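Local structure of ferrichrome-binding protein (Bacillus subtilis subsp. subtilis, 3G9Q) at residues I33-A38 with G54-G59. The protein binds iron(III)-hydroxamate complexes such as ferrichrome and hands them to the membrane permease of the FhuCBGD ABC transporter. Sequence-based numbering, arbitrary orientation.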
loop_
_atom_site.group_PDB
_atom_site.type_symbol
_atom_site.label_atom_id
_atom_site.label_comp_id
_atom_site.label_asym_id
_atom_site.label_seq_id
_atom_site.Cartn_x
_atom_site.Cartn_y
_atom_site.Cartn_z
ATOM N N ILE A 33 8.316 -5.398 17.134
ATOM C CA ILE A 33 8.915 -6.727 17.104
ATOM C C ILE A 33 10.177 -6.706 16.255
ATOM O O ILE A 33 10.160 -6.341 15.080
ATOM C CB ILE A 33 7.942 -7.792 16.537
ATOM C CG1 ILE A 33 6.921 -8.186 17.605
ATOM C CG2 ILE A 33 8.715 -9.027 16.080
ATOM C CD1 ILE A 33 5.845 -7.140 17.880
ATOM N N ASN A 34 11.278 -7.105 16.860
ATOM C CA ASN A 34 12.529 -7.110 16.152
ATOM C C ASN A 34 12.504 -8.122 14.996
ATOM O O ASN A 34 12.273 -9.324 15.196
ATOM C CB ASN A 34 13.650 -7.401 17.147
ATOM C CG ASN A 34 14.989 -7.534 16.485
ATOM O OD1 ASN A 34 15.391 -6.684 15.684
ATOM N ND2 ASN A 34 15.701 -8.602 16.818
ATOM N N VAL A 35 12.713 -7.616 13.784
ATOM C CA VAL A 35 12.719 -8.458 12.601
ATOM C C VAL A 35 14.139 -8.637 12.118
ATOM O O VAL A 35 14.881 -7.670 11.922
ATOM C CB VAL A 35 11.837 -7.871 11.478
ATOM C CG1 VAL A 35 11.892 -8.766 10.238
ATOM C CG2 VAL A 35 10.410 -7.749 11.980
ATOM N N VAL A 36 14.507 -9.892 11.921
ATOM C CA VAL A 36 15.862 -10.217 11.532
ATOM C C VAL A 36 16.046 -10.532 10.056
ATOM O O VAL A 36 17.172 -10.582 9.571
ATOM C CB VAL A 36 16.375 -11.359 12.431
ATOM C CG1 VAL A 36 16.187 -10.962 13.895
ATOM C CG2 VAL A 36 15.617 -12.648 12.143
ATOM N N GLY A 37 14.935 -10.705 9.345
ATOM C CA GLY A 37 14.991 -10.981 7.920
ATOM C C GLY A 37 13.729 -10.540 7.186
ATOM O O GLY A 37 12.619 -10.610 7.725
ATOM N N ALA A 38 13.901 -10.082 5.951
ATOM C CA ALA A 38 12.785 -9.639 5.128
ATOM C C ALA A 38 13.142 -9.833 3.655
ATOM O O ALA A 38 14.320 -9.856 3.300
ATOM C CB ALA A 38 12.479 -8.173 5.402
ATOM N N GLY A 54 18.136 -1.091 9.314
ATOM C CA GLY A 54 19.241 -1.449 10.189
ATOM C C GLY A 54 19.526 -2.894 10.554
ATOM O O GLY A 54 20.608 -3.414 10.270
ATOM N N VAL A 55 18.562 -3.558 11.174
ATOM C CA VAL A 55 18.782 -4.925 11.615
ATOM C C VAL A 55 18.143 -6.090 10.846
ATOM O O VAL A 55 17.532 -6.966 11.465
ATOM C CB VAL A 55 18.391 -5.050 13.117
ATOM C CG1 VAL A 55 19.264 -4.113 13.959
ATOM C CG2 VAL A 55 16.913 -4.698 13.309
ATOM N N GLU A 56 18.267 -6.126 9.520
ATOM C CA GLU A 56 17.699 -7.256 8.780
ATOM C C GLU A 56 18.449 -7.751 7.560
ATOM O O GLU A 56 19.218 -7.028 6.936
ATOM C CB GLU A 56 16.242 -7.009 8.371
ATOM C CG GLU A 56 15.872 -5.589 8.053
ATOM C CD GLU A 56 15.282 -4.894 9.253
ATOM O OE1 GLU A 56 14.322 -5.449 9.835
ATOM O OE2 GLU A 56 15.770 -3.800 9.615
ATOM N N ASN A 57 18.205 -9.018 7.245
ATOM C CA ASN A 57 18.802 -9.685 6.100
ATOM C C ASN A 57 17.734 -9.663 4.994
ATOM O O ASN A 57 16.547 -9.517 5.287
ATOM C CB ASN A 57 19.159 -11.136 6.482
ATOM C CG ASN A 57 20.607 -11.507 6.141
ATOM O OD1 ASN A 57 21.405 -11.838 7.028
ATOM N ND2 ASN A 57 20.946 -11.457 4.852
ATOM N N ILE A 58 18.157 -9.804 3.738
ATOM C CA ILE A 58 17.241 -9.801 2.603
ATOM C C ILE A 58 16.795 -11.227 2.224
ATOM O O ILE A 58 16.638 -12.088 3.094
ATOM C CB ILE A 58 17.884 -9.105 1.365
ATOM C CG1 ILE A 58 18.749 -7.914 1.804
ATOM C CG2 ILE A 58 16.797 -8.589 0.430
ATOM C CD1 ILE A 58 20.142 -8.289 2.281
ATOM N N GLY A 59 16.589 -11.469 0.930
ATOM C CA GLY A 59 16.151 -12.778 0.460
ATOM C C GLY A 59 15.041 -12.585 -0.563
ATOM O O GLY A 59 14.743 -11.441 -0.912
#
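Ala38, Glu56 and Val55 bury the most surface where residues 33-38 meet 54-59, yet the bonding between the two is done by backbone alone. Ala38 N donates to Asn57 O at 2.8 Å, with a C=O...N angle of 161° that sets the donor almost in line with the carbonyl. The return bond, Asn57 N to Val36 O, is 3.0 Å long and less regular: the donor stands 41° out of the carbonyl plane. Both bonds belong to one parallel bridge, Gly37 with Asn57, and the two segments run roughly the same way.

Glu56 points its CB at the strand, and a bend at chi2 (-95°) turns the carboxylate so that OE1 lies beside Val35, 3.8 Å from its CB. The two side chains pass at a slant. Tyr25 OH gives OE1 a weak hydrogen bond, and Tyr25, from helix 25-31, also touches Val35 and Ala38. Beyond Glu56, Val55 touches Asn34 through one methyl, CG2, which lies 3.4 Å from Asn34 OD1, the side chains crossing nearly perpendicularly; the backbone of Val55 meets Val35 and Val36. Asn34 ND2 is meanwhile bonded to Lys15 O.

Strand 35-37 is outermost in the four-stranded parallel sheet, with strand 17-19 as its inner neighbour through backbone bonds to Val17 and Val19. The loop preceding helix 64-68 thus extends the sheet edge by a single bridge, within one alpha/beta lobe of the bilobal FhuD-type binding-protein fold.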